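Putative uncharacterized protein PH0242 (PDB 3VU1) is the C-terminal globular domain of an archaeal AglB protein of the oligosaccharyltransferase family, of mixed but largely beta structure, with a bound calcium ion. Local coordinates at residues A[89-94]-A[213-218]; A[124-130]-A[199-205]; A[140-145]-A[156-160]; A[166-172]-A[190-196]; A[171-175]-A[219-223]. All blocks are in the same frame, centred on the assembly; numbering follows the deposited sequence.

Interaction 1: A[89-94]-A[213-218]; sequences IYLNDW and FVKLAF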
# COMPACT_ATOMS: atom_id res chain seq x y z
N ILE A 89 -3.10 3.10 8.40
CA ILE A 89 -1.79 3.48 8.88
C ILE A 89 -1.97 4.10 10.25
O ILE A 89 -2.86 4.94 10.47
CB ILE A 89 -1.10 4.43 7.91
CG1 ILE A 89 -0.77 3.66 6.63
CG2 ILE A 89 0.12 5.08 8.54
CD1 ILE A 89 0.37 2.65 6.74
N TYR A 90 -1.14 3.66 11.17
CA TYR A 90 -1.28 4.02 12.56
C TYR A 90 0.02 4.67 13.02
O TYR A 90 1.04 4.01 13.14
CB TYR A 90 -1.57 2.74 13.35
CG TYR A 90 -1.89 2.94 14.82
CD1 TYR A 90 -2.55 4.09 15.26
CD2 TYR A 90 -1.56 1.96 15.76
CE1 TYR A 90 -2.85 4.27 16.59
CE2 TYR A 90 -1.87 2.13 17.10
CZ TYR A 90 -2.51 3.29 17.51
OH TYR A 90 -2.81 3.50 18.83
N LEU A 91 -0.02 5.98 13.28
CA LEU A 91 1.20 6.68 13.70
C LEU A 91 1.94 6.07 14.87
O LEU A 91 3.16 6.18 14.97
CB LEU A 91 0.91 8.15 13.96
CG LEU A 91 0.99 9.01 12.68
CD1 LEU A 91 -0.15 8.68 11.70
CD2 LEU A 91 0.96 10.46 13.09
N ASN A 92 1.23 5.37 15.75
CA ASN A 92 1.88 4.77 16.91
C ASN A 92 2.70 3.54 16.60
O ASN A 92 3.45 3.07 17.46
CB ASN A 92 0.84 4.46 17.96
CG ASN A 92 0.26 5.73 18.56
OD1 ASN A 92 0.95 6.75 18.59
ND2 ASN A 92 -1.01 5.69 19.00
N ASP A 93 2.62 3.04 15.36
CA ASP A 93 3.47 1.92 14.98
C ASP A 93 4.97 2.22 14.95
O ASP A 93 5.78 1.29 14.84
CB ASP A 93 2.97 1.18 13.72
CG ASP A 93 1.70 0.37 13.98
OD1 ASP A 93 1.57 -0.23 15.10
OD2 ASP A 93 0.81 0.34 13.08
N TRP A 94 5.35 3.49 15.10
CA TRP A 94 6.77 3.77 15.31
C TRP A 94 7.26 2.86 16.43
O TRP A 94 8.38 2.34 16.37
CB TRP A 94 7.04 5.27 15.60
CG TRP A 94 6.48 5.70 16.94
CD1 TRP A 94 5.23 6.27 17.21
CD2 TRP A 94 7.10 5.50 18.26
NE1 TRP A 94 5.06 6.46 18.56
CE2 TRP A 94 6.13 6.03 19.25
CE3 TRP A 94 8.31 4.97 18.71
CZ2 TRP A 94 6.39 6.01 20.62
CZ3 TRP A 94 8.56 4.96 20.09
CH2 TRP A 94 7.61 5.47 21.02
N PHE A 213 6.23 3.61 5.43
CA PHE A 213 5.53 4.00 6.65
C PHE A 213 5.79 5.47 7.00
O PHE A 213 4.86 6.21 7.32
CB PHE A 213 5.94 3.13 7.81
CG PHE A 213 5.39 3.59 9.14
CD1 PHE A 213 6.23 4.13 10.11
CD2 PHE A 213 4.05 3.48 9.42
CE1 PHE A 213 5.74 4.55 11.34
CE2 PHE A 213 3.54 3.90 10.66
CZ PHE A 213 4.38 4.44 11.62
N VAL A 214 7.06 5.88 6.96
CA VAL A 214 7.45 7.25 7.22
C VAL A 214 6.69 8.19 6.27
O VAL A 214 6.19 9.22 6.72
CB VAL A 214 8.97 7.41 7.07
CG1 VAL A 214 9.33 8.87 6.91
CG2 VAL A 214 9.70 6.83 8.27
N LYS A 215 6.59 7.84 4.98
CA LYS A 215 5.87 8.65 4.01
C LYS A 215 4.40 8.78 4.36
O LYS A 215 3.87 9.88 4.38
CB LYS A 215 5.95 8.08 2.59
CG LYS A 215 7.32 7.94 1.93
CD LYS A 215 7.11 7.46 0.49
CE LYS A 215 8.39 7.02 -0.19
NZ LYS A 215 8.97 5.72 0.29
N LEU A 216 3.74 7.65 4.61
CA LEU A 216 2.29 7.64 4.77
C LEU A 216 1.82 8.00 6.18
O LEU A 216 0.70 8.47 6.34
CB LEU A 216 1.70 6.28 4.38
CG LEU A 216 1.87 5.77 2.93
CD1 LEU A 216 1.46 4.31 2.84
CD2 LEU A 216 1.12 6.61 1.90
N ALA A 217 2.65 7.74 7.20
CA ALA A 217 2.32 8.12 8.58
C ALA A 217 2.45 9.63 8.81
O ALA A 217 1.66 10.22 9.54
CB ALA A 217 3.19 7.37 9.58
N PHE A 218 3.45 10.24 8.18
CA PHE A 218 3.82 11.58 8.53
C PHE A 218 3.80 12.53 7.36
O PHE A 218 4.35 13.60 7.46
CB PHE A 218 5.21 11.56 9.17
CG PHE A 218 5.34 10.54 10.27
CD1 PHE A 218 6.25 9.49 10.15
CD2 PHE A 218 4.53 10.61 11.41
CE1 PHE A 218 6.35 8.53 11.17
CE2 PHE A 218 4.64 9.65 12.43
CZ PHE A 218 5.54 8.60 12.30
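Phe213 drives the tip of its ring from helix 212-218 into a hollow where strand 86-90 ends and the chain coils into the 3-10 turn that starts at Leu91. The result is a helix-on-strand packing with a knob of aromatic carbon seated in a notch of backbone. With CG anti to the backbone N (chi1 173°), the ring extends across the gap. Tyr90 O and Leu91 O meet its rim close to the ring plane, Tyr90 O being 3.5 Å from Phe213 CE2. Trp94 N and Asp93 C come in obliquely; Asp93 CB lies 4.1 Å from Phe213 CZ.

Ala217, one helical turn on, is the small piece that lets the larger shapes interlock. Its CB lies over one face of Phe213, offset to the rim, and 3.6 Å above the Phe218 ring, over its centre. Ile89 fills the dip beside it, its CG2 resting 3.8 Å from Ala217 CA, while Ile89 CG1 reaches Leu216 CB. No hydrogen bond crosses the contact, which is made by van der Waals packing. Phe97 meets the Phe213 ring from outside the two segments, and Ile125 of strand 125-130 also touches it. At Phe218 the ring and the Leu91 side chain overlap along their flanks while pointing opposite ways, with Leu91 CG 3.7 Å from Phe218 CE2.

Interaction 2: A[124-130]-A[199-205]; sequences TILLTQA and SLGVLAY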
# COMPACT_ATOMS: atom_id res chain seq x y z
N THR A 124 14.86 2.32 15.37
CA THR A 124 14.54 2.64 13.97
C THR A 124 13.80 3.97 13.76
O THR A 124 14.06 4.68 12.77
CB THR A 124 13.83 1.50 13.23
OG1 THR A 124 12.68 1.09 13.98
CG2 THR A 124 14.80 0.30 13.04
N ILE A 125 12.91 4.31 14.70
CA ILE A 125 12.08 5.51 14.63
C ILE A 125 11.78 6.07 16.03
O ILE A 125 11.30 5.37 16.89
CB ILE A 125 10.73 5.29 13.89
CG1 ILE A 125 10.95 4.56 12.58
CG2 ILE A 125 10.03 6.62 13.61
CD1 ILE A 125 9.79 4.69 11.62
N LEU A 126 12.07 7.34 16.21
CA LEU A 126 11.75 8.05 17.41
C LEU A 126 11.03 9.33 16.99
O LEU A 126 11.36 9.93 15.95
CB LEU A 126 13.03 8.39 18.11
CG LEU A 126 13.09 8.28 19.63
CD1 LEU A 126 12.38 7.04 20.15
CD2 LEU A 126 14.57 8.22 19.96
N LEU A 127 10.03 9.73 17.78
CA LEU A 127 9.24 10.91 17.50
C LEU A 127 9.48 12.02 18.51
O LEU A 127 9.60 11.78 19.73
CB LEU A 127 7.75 10.58 17.45
CG LEU A 127 7.37 9.70 16.28
CD1 LEU A 127 5.86 9.58 16.23
CD2 LEU A 127 7.93 10.22 14.96
N THR A 128 9.56 13.24 18.01
CA THR A 128 9.65 14.37 18.90
C THR A 128 8.51 15.33 18.61
O THR A 128 8.01 15.39 17.49
CB THR A 128 11.03 15.05 18.85
OG1 THR A 128 11.31 15.47 17.51
CG2 THR A 128 12.14 14.09 19.35
N GLN A 129 8.06 16.03 19.65
CA GLN A 129 6.92 16.93 19.58
C GLN A 129 7.48 18.32 19.46
O GLN A 129 8.42 18.66 20.18
CB GLN A 129 6.09 16.80 20.87
CG GLN A 129 4.59 16.70 20.67
CD GLN A 129 4.18 15.67 19.62
OE1 GLN A 129 4.57 14.50 19.68
NE2 GLN A 129 3.38 16.11 18.63
N ALA A 130 6.96 19.09 18.53
CA ALA A 130 7.33 20.49 18.36
C ALA A 130 6.87 21.29 19.56
O ALA A 130 5.71 21.24 19.91
CB ALA A 130 6.68 21.05 17.11
N SER A 199 4.91 20.10 13.25
CA SER A 199 4.52 19.58 14.57
C SER A 199 5.22 18.30 15.08
O SER A 199 5.14 17.98 16.27
CB SER A 199 3.01 19.38 14.62
OG SER A 199 2.65 18.52 13.57
N LEU A 200 5.89 17.58 14.17
CA LEU A 200 6.70 16.41 14.54
C LEU A 200 8.12 16.54 14.05
O LEU A 200 8.37 17.05 12.96
CB LEU A 200 6.12 15.11 13.97
CG LEU A 200 4.90 14.48 14.62
CD1 LEU A 200 4.48 13.30 13.79
CD2 LEU A 200 5.13 14.03 16.05
N GLY A 201 9.05 16.05 14.87
CA GLY A 201 10.41 15.77 14.44
C GLY A 201 10.65 14.27 14.44
O GLY A 201 10.64 13.63 15.50
N VAL A 202 10.84 13.70 13.24
CA VAL A 202 11.05 12.28 13.08
C VAL A 202 12.55 12.02 13.05
O VAL A 202 13.29 12.64 12.28
CB VAL A 202 10.44 11.77 11.77
CG1 VAL A 202 10.56 10.25 11.66
CG2 VAL A 202 8.99 12.22 11.66
N LEU A 203 12.99 11.12 13.92
CA LEU A 203 14.36 10.63 13.92
C LEU A 203 14.38 9.18 13.42
O LEU A 203 13.91 8.26 14.12
CB LEU A 203 14.91 10.70 15.34
CG LEU A 203 16.38 10.45 15.58
CD1 LEU A 203 17.18 11.61 15.03
CD2 LEU A 203 16.68 10.26 17.07
N ALA A 204 14.88 8.96 12.22
CA ALA A 204 14.85 7.63 11.61
C ALA A 204 16.24 7.07 11.33
O ALA A 204 17.12 7.77 10.85
CB ALA A 204 14.02 7.65 10.33
N TYR A 205 16.41 5.80 11.64
CA TYR A 205 17.64 5.10 11.33
C TYR A 205 17.76 5.04 9.81
O TYR A 205 16.76 4.93 9.10
CB TYR A 205 17.59 3.72 11.96
CG TYR A 205 18.82 2.89 11.76
CD1 TYR A 205 20.04 3.29 12.28
CD2 TYR A 205 18.76 1.70 11.05
CE1 TYR A 205 21.18 2.52 12.10
CE2 TYR A 205 19.89 0.92 10.86
CZ TYR A 205 21.09 1.34 11.40
OH TYR A 205 22.22 0.58 11.24
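Gly201 O is held by two donors of one residue: Thr128 N at 2.8 Å and Thr128 OG1, also at 2.8 Å. The hydroxyl gets there because chi1 is 58°, which places OG1 between the backbone N and the carbonyl carbon. Neither donor lies in the carbonyl plane; both are tilted from it, by about 20°. In return Gly201 N donates a hydrogen bond to Thr128 O, so this hydrogen-bonded pair carries three bonds rather than two.

From there the two strands run as a regular antiparallel ladder. Leu126 and Leu203 form the next hydrogen-bonded pair, with Leu203 N 2.9 Å from Leu126 O, and the ends are closed by Tyr205 N to Thr124 O and Ala130 N to Ser199 O. Beyond the ladder, Tyr205 OH finds its partner in Glu111.

The two faces have different company. Leu126 and Leu203 lie side by side, CB to CB 4.1 Å, and with Thr128 they touch Ile142 of strand 142-148. On the other face the branches of Val202 part company: CG1 lies 4.2 Å from Ile125 CG2, and CG2 lies 4.0 Å from Leu127 CD2. Ile125, Leu127 and Leu200 on this face meet helix 212-218. Further along, the bent chain of Gln129 lies beside Leu200. Strands some seventy residues apart in sequence are thereby paired inside the large mixed sheet of the Insert domain, an antiparallel pair with one face covered by a helix.

Interaction 3: A[140-145]-A[156-160]; sequences ARIVIK and AVNIG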
# COMPACT_ATOMS: atom_id res chain seq x y z
N ALA A 140 12.68 9.98 26.18
CA ALA A 140 13.96 9.58 25.56
C ALA A 140 15.07 10.59 25.81
O ALA A 140 16.19 10.39 25.36
CB ALA A 140 13.78 9.37 24.06
N ARG A 141 14.74 11.69 26.51
CA ARG A 141 15.68 12.78 26.84
C ARG A 141 16.28 13.39 25.60
O ARG A 141 17.50 13.56 25.50
CB ARG A 141 16.80 12.32 27.80
CG ARG A 141 16.30 12.00 29.20
CD ARG A 141 17.42 11.49 30.09
NE ARG A 141 16.89 10.67 31.18
CZ ARG A 141 16.95 9.33 31.23
NH1 ARG A 141 17.54 8.64 30.26
NH2 ARG A 141 16.43 8.69 32.27
N ILE A 142 15.42 13.72 24.64
CA ILE A 142 15.86 14.23 23.35
C ILE A 142 15.37 15.64 23.12
O ILE A 142 14.20 15.95 23.41
CB ILE A 142 15.43 13.31 22.17
CG1 ILE A 142 16.16 11.97 22.26
CG2 ILE A 142 15.71 13.97 20.83
CD1 ILE A 142 16.29 11.23 20.95
N VAL A 143 16.26 16.48 22.60
CA VAL A 143 15.89 17.83 22.17
C VAL A 143 16.55 18.09 20.83
O VAL A 143 17.78 18.09 20.74
CB VAL A 143 16.32 18.94 23.16
CG1 VAL A 143 15.99 20.31 22.59
CG2 VAL A 143 15.64 18.78 24.51
N ILE A 144 15.73 18.30 19.81
CA ILE A 144 16.24 18.67 18.49
C ILE A 144 16.01 20.16 18.26
O ILE A 144 14.90 20.68 18.49
CB ILE A 144 15.57 17.86 17.36
CG1 ILE A 144 15.77 16.36 17.56
CG2 ILE A 144 16.12 18.29 16.01
CD1 ILE A 144 14.72 15.52 16.85
N LYS A 145 17.06 20.85 17.83
CA LYS A 145 16.99 22.29 17.57
C LYS A 145 17.84 22.69 16.38
O LYS A 145 18.79 21.99 16.00
CB LYS A 145 17.38 23.10 18.82
CG LYS A 145 18.81 22.94 19.27
CD LYS A 145 18.89 22.73 20.77
CE LYS A 145 18.67 24.00 21.59
NZ LYS A 145 18.39 23.67 23.02
N ALA A 156 21.02 20.07 15.47
CA ALA A 156 21.62 19.44 16.64
C ALA A 156 20.60 18.56 17.36
O ALA A 156 19.53 19.01 17.74
CB ALA A 156 22.18 20.49 17.58
N VAL A 157 20.96 17.29 17.54
CA VAL A 157 20.14 16.37 18.30
C VAL A 157 20.90 16.10 19.58
O VAL A 157 22.00 15.57 19.55
CB VAL A 157 19.90 15.05 17.54
CG1 VAL A 157 19.06 14.08 18.38
CG2 VAL A 157 19.24 15.30 16.19
N ASN A 158 20.31 16.51 20.71
CA ASN A 158 20.90 16.28 22.03
C ASN A 158 20.21 15.13 22.69
O ASN A 158 18.97 15.12 22.84
CB ASN A 158 20.80 17.52 22.92
CG ASN A 158 21.39 18.76 22.26
OD1 ASN A 158 20.71 19.77 22.12
ND2 ASN A 158 22.64 18.67 21.84
N ILE A 159 21.01 14.14 23.08
CA ILE A 159 20.52 12.94 23.73
C ILE A 159 21.31 12.82 25.01
O ILE A 159 22.46 12.39 24.99
CB ILE A 159 20.75 11.70 22.85
CG1 ILE A 159 20.30 11.98 21.41
CG2 ILE A 159 20.05 10.48 23.45
CD1 ILE A 159 20.46 10.81 20.45
N GLY A 160 20.70 13.24 26.11
CA GLY A 160 21.45 13.44 27.36
C GLY A 160 22.53 14.49 27.15
O GLY A 160 22.30 15.54 26.53
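Val143 and Asn158 face each other as a hydrogen-bonded pair of the beta hairpin 142-148/153-159, and each satisfies the other's backbone. Val143 N donates to Asn158 O at 3.0 Å, and Asn158 N returns a bond of the same length to Val143 O. Two residues nearer the turn, Lys145 and Ala156 repeat the exchange; the bond from Ala156 N to Lys145 O is 3.0 Å long and almost straight at the hydrogen (174°). At the open end of the hairpin Gly160 N adds a longer bond of 3.3 Å to Arg141 O.

The residues in between turn their peptide groups outward to the neighbouring strands: Ile144 pairs with Tyr135 and Val157 with Cys164, itself tied to Cys184 by a disulfide. Arg141 and Ile142 together face Asn137 in a G1 beta bulge, and Asn137 OD1 takes up the N-H of Ala140. On the face of Lys145 the Asn158 amide has OD1 3.7 Å from Lys145 CD, an apolar part of the lysine chain, while its ND2 is bonded to Glu163.

On the opposite face the side chains that meet are all aliphatic. Ile144 CG1 lies 3.9 Å from Val157 CG2, the two side chains side by side, and Ile142 CD1 is 4.1 Å from Ile159 CG1. The chemistry is thus divided: main-chain bonds fix the register, one face keeps the amide and the lysine, and the other face is hydrocarbon, with Val157 and Ile159 touching Phe190.

Interaction 4: A[166-172]-A[190-196]; sequences PILSVAF and FPYVVYL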
# COMPACT_ATOMS: atom_id res chain seq x y z
N PRO A 166 22.91 14.71 12.52
CA PRO A 166 22.31 13.71 11.63
C PRO A 166 22.97 13.68 10.26
O PRO A 166 23.44 14.71 9.79
CB PRO A 166 20.84 14.13 11.53
CG PRO A 166 20.77 15.52 12.04
CD PRO A 166 21.93 15.72 12.98
N ILE A 167 23.02 12.50 9.63
CA ILE A 167 23.50 12.35 8.25
C ILE A 167 22.88 13.42 7.35
O ILE A 167 23.57 14.06 6.56
CB ILE A 167 23.12 10.96 7.68
CG1 ILE A 167 23.87 9.85 8.42
CG2 ILE A 167 23.40 10.88 6.18
CD1 ILE A 167 23.26 8.48 8.24
N LEU A 168 21.57 13.60 7.46
CA LEU A 168 20.84 14.52 6.63
C LEU A 168 19.64 14.91 7.45
O LEU A 168 19.24 14.18 8.33
CB LEU A 168 20.40 13.83 5.33
CG LEU A 168 19.31 14.52 4.50
CD1 LEU A 168 19.88 15.81 3.89
CD2 LEU A 168 18.71 13.62 3.43
N SER A 169 19.08 16.08 7.18
CA SER A 169 17.83 16.49 7.80
C SER A 169 17.02 17.16 6.73
O SER A 169 17.59 17.76 5.80
CB SER A 169 18.09 17.45 8.95
OG SER A 169 19.13 16.97 9.77
N VAL A 170 15.71 17.05 6.82
CA VAL A 170 14.87 17.67 5.82
C VAL A 170 13.66 18.31 6.46
O VAL A 170 12.85 17.64 7.11
CB VAL A 170 14.43 16.71 4.68
CG1 VAL A 170 13.82 17.51 3.54
CG2 VAL A 170 15.59 15.87 4.16
N ALA A 171 13.54 19.61 6.28
CA ALA A 171 12.42 20.37 6.81
C ALA A 171 11.23 20.42 5.84
O ALA A 171 11.39 20.67 4.65
CB ALA A 171 12.89 21.77 7.17
N PHE A 172 10.03 20.19 6.37
CA PHE A 172 8.79 20.37 5.62
C PHE A 172 7.78 21.28 6.32
O PHE A 172 7.74 21.31 7.56
CB PHE A 172 8.15 19.03 5.35
CG PHE A 172 8.96 18.14 4.47
CD1 PHE A 172 8.85 18.24 3.09
CD2 PHE A 172 9.82 17.20 5.02
CE1 PHE A 172 9.61 17.41 2.27
CE2 PHE A 172 10.58 16.38 4.21
CZ PHE A 172 10.48 16.48 2.83
N PHE A 190 26.48 8.33 14.27
CA PHE A 190 25.07 8.70 14.44
C PHE A 190 24.37 8.56 13.09
O PHE A 190 24.14 9.57 12.39
CB PHE A 190 24.96 10.13 14.97
CG PHE A 190 23.59 10.54 15.41
CD1 PHE A 190 22.98 9.93 16.51
CD2 PHE A 190 22.91 11.57 14.74
CE1 PHE A 190 21.71 10.33 16.94
CE2 PHE A 190 21.63 11.96 15.14
CZ PHE A 190 21.03 11.35 16.25
N PRO A 191 24.03 7.30 12.71
CA PRO A 191 23.53 7.03 11.36
C PRO A 191 22.01 7.26 11.26
O PRO A 191 21.25 6.37 10.86
CB PRO A 191 23.92 5.57 11.14
CG PRO A 191 23.94 4.97 12.51
CD PRO A 191 24.07 6.07 13.53
N TYR A 192 21.60 8.48 11.61
CA TYR A 192 20.21 8.85 11.63
C TYR A 192 19.93 10.00 10.71
O TYR A 192 20.80 10.83 10.45
CB TYR A 192 19.79 9.19 13.06
CG TYR A 192 19.72 7.97 13.93
CD1 TYR A 192 20.86 7.50 14.57
CD2 TYR A 192 18.52 7.27 14.10
CE1 TYR A 192 20.81 6.36 15.36
CE2 TYR A 192 18.47 6.13 14.89
CZ TYR A 192 19.62 5.68 15.51
OH TYR A 192 19.59 4.55 16.29
N VAL A 193 18.70 10.04 10.23
CA VAL A 193 18.19 11.10 9.38
C VAL A 193 17.14 11.83 10.21
O VAL A 193 16.46 11.19 11.02
CB VAL A 193 17.58 10.49 8.08
CG1 VAL A 193 16.73 11.51 7.32
CG2 VAL A 193 18.68 9.94 7.17
N VAL A 194 17.00 13.16 10.04
CA VAL A 194 15.95 13.88 10.76
C VAL A 194 14.99 14.49 9.80
O VAL A 194 15.40 15.00 8.78
CB VAL A 194 16.49 14.96 11.69
CG1 VAL A 194 15.35 15.81 12.23
CG2 VAL A 194 17.22 14.33 12.85
N TYR A 195 13.70 14.39 10.10
CA TYR A 195 12.68 15.11 9.33
C TYR A 195 11.94 16.06 10.25
O TYR A 195 11.38 15.64 11.27
CB TYR A 195 11.68 14.16 8.71
CG TYR A 195 12.26 13.23 7.66
CD1 TYR A 195 12.78 13.72 6.47
CD2 TYR A 195 12.28 11.84 7.88
CE1 TYR A 195 13.30 12.86 5.51
CE2 TYR A 195 12.78 10.98 6.93
CZ TYR A 195 13.29 11.48 5.75
OH TYR A 195 13.78 10.59 4.83
N LEU A 196 11.97 17.35 9.89
CA LEU A 196 11.31 18.38 10.69
C LEU A 196 10.03 18.81 10.01
O LEU A 196 10.06 19.27 8.87
CB LEU A 196 12.23 19.59 10.91
CG LEU A 196 13.49 19.29 11.74
CD1 LEU A 196 14.26 20.56 12.04
CD2 LEU A 196 13.19 18.54 13.03
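Val170 packs against Tyr195 across a parallel strand pair, 168-171 with 192-196, in a sheet whose other neighbouring strands run antiparallel. Tyr195 carries CG anti to its carbonyl carbon (chi1 -65°), which lays the ring alongside the valine. Val170 CB meets the ring's edge, 3.9 Å from Tyr195 CD1, and CG2 follows at CE1. Val193 CG1 sits over one face of the same ring, toward the rim, while the hydroxyl bonds outside the pair to Ala209 O and Thr222 OG1. The Phe172 ring lies beside it, with Tyr195 CD1 at its edge.

Across the sheet, on the face of Ser169 and Leu196, Val194 has its CG2 beside the backbone N, so that this methyl meets Pro166 CG at 3.8 Å. Pro166 also offers its CA to the edge of the Phe190 ring. Ile167 extends its chain (chi2 162°), and its CD1 reaches Pro191 CA at 3.5 Å, where Pro191 centres an inverse gamma turn.

Val170 bonds through both its N and its O, the N donating to Val194 O and the O accepting from Leu196 N. The ladder closes with Phe172 N, which points almost straight down the carbonyl of Leu196, 2.7 Å from its O.

Interaction 5: A[171-175]-A[219-223]; sequences AFPGN and GIPTS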
# COMPACT_ATOMS: atom_id res chain seq x y z
N ALA A 171 13.54 19.61 6.28
CA ALA A 171 12.42 20.37 6.81
C ALA A 171 11.23 20.42 5.84
O ALA A 171 11.39 20.67 4.65
CB ALA A 171 12.89 21.77 7.17
N PHE A 172 10.03 20.19 6.37
CA PHE A 172 8.79 20.37 5.62
C PHE A 172 7.78 21.28 6.32
O PHE A 172 7.74 21.31 7.56
CB PHE A 172 8.15 19.03 5.35
CG PHE A 172 8.96 18.14 4.47
CD1 PHE A 172 8.85 18.24 3.09
CD2 PHE A 172 9.82 17.20 5.02
CE1 PHE A 172 9.61 17.41 2.27
CE2 PHE A 172 10.58 16.38 4.21
CZ PHE A 172 10.48 16.48 2.83
N PRO A 173 6.98 22.04 5.54
CA PRO A 173 7.07 22.22 4.08
C PRO A 173 8.37 22.92 3.62
O PRO A 173 8.95 23.75 4.34
CB PRO A 173 5.85 23.10 3.77
CG PRO A 173 5.47 23.74 5.07
CD PRO A 173 5.75 22.67 6.07
N GLY A 174 8.82 22.55 2.42
CA GLY A 174 10.04 23.08 1.85
C GLY A 174 10.85 22.05 1.08
O GLY A 174 11.25 22.29 -0.05
N ASN A 175 11.07 20.90 1.69
CA ASN A 175 12.05 19.93 1.19
C ASN A 175 13.47 20.50 1.32
O ASN A 175 14.35 20.28 0.48
CB ASN A 175 11.73 19.42 -0.24
CG ASN A 175 12.51 18.16 -0.61
OD1 ASN A 175 12.65 17.22 0.19
ND2 ASN A 175 13.03 18.14 -1.83
N GLY A 219 3.14 12.17 6.26
CA GLY A 219 3.26 12.92 5.00
C GLY A 219 4.66 13.47 4.73
O GLY A 219 4.83 14.68 4.60
N ILE A 220 5.67 12.60 4.68
CA ILE A 220 7.01 12.98 4.23
C ILE A 220 7.17 12.53 2.77
O ILE A 220 7.24 11.34 2.47
CB ILE A 220 8.14 12.30 5.05
CG1 ILE A 220 7.97 12.51 6.55
CG2 ILE A 220 9.52 12.76 4.60
CD1 ILE A 220 7.75 13.92 7.00
N PRO A 221 7.24 13.48 1.83
CA PRO A 221 7.32 12.99 0.46
C PRO A 221 8.76 12.67 0.01
O PRO A 221 9.19 13.13 -1.03
CB PRO A 221 6.75 14.16 -0.35
CG PRO A 221 7.07 15.38 0.46
CD PRO A 221 7.24 14.95 1.90
N THR A 222 9.51 11.90 0.77
CA THR A 222 10.83 11.54 0.29
C THR A 222 10.94 10.08 -0.06
O THR A 222 10.30 9.21 0.55
CB THR A 222 11.94 11.81 1.31
OG1 THR A 222 11.57 11.22 2.58
CG2 THR A 222 12.23 13.31 1.41
N SER A 223 11.83 9.84 -1.02
CA SER A 223 12.18 8.54 -1.50
C SER A 223 13.62 8.63 -1.99
O SER A 223 14.04 9.66 -2.49
CB SER A 223 11.24 8.17 -2.63
OG SER A 223 11.48 6.88 -3.09
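This is a small, apolar loop-to-loop contact near the surface, where the turn between strands 168-171 and 176-179 meets the linker between helices 212-218 and 228-235. Phe172 supplies nearly all of it from the first loop, and no hydrogen bond crosses. Three consecutive residues of the linker receive its ring in three different ways.

Pro221, pointing back at the ring, sets its CD over one face, toward the rim; Pro221 CD is 3.4 Å from Phe172 CE1. Measured to the ring centroid the approach is 3.8 Å and 27° off the normal, a CH-pi contact. Thr222 CG2 reaches the edge near the ring plane, 3.9 Å from Phe172 CZ, while Ile220 lies across the phenylalanine side chain at about a right angle and brings Ile220 CG2 to 3.8 Å from Phe172 CE2.

The linker bends here: Gly219, with positive phi, follows the helix, and Pro221 is the centre of an inverse gamma turn. The first loop is bent as well, with a cis peptide before Pro173. In Thr222 a chi1 of 50° sets OG1 between the backbone N and the carbonyl carbon and the methyl beside the N, facing Phe172. Pro221 also touches Phe233 of helix 228-235. The Asn175 side chain crosses that of Thr222 at a slant, with Asn175 OD1 4.1 Å from Thr222 CG2.

Interaction 1 is the buried member of the set and interaction 5 the surface one; both rely on aromatic and aliphatic shape, without a hydrogen bond across. Interactions 2, 3 and 4 lie in one mixed sheet and are held by main-chain bonds, antiparallel in the first two and parallel in the third. Strands 200-205 and 192-196 are neighbours, so a further antiparallel pairing joins interactions 2 and 4, while interaction 3 meets both through its hydrocarbon face. Helix 212-218 connects interaction 1 to the sheet: Phe213 and Phe218 pack on interaction 2, and Val214 reaches Tyr195 of interaction 4. Interactions 4 and 5 share Phe172, which passes from strand end to loop.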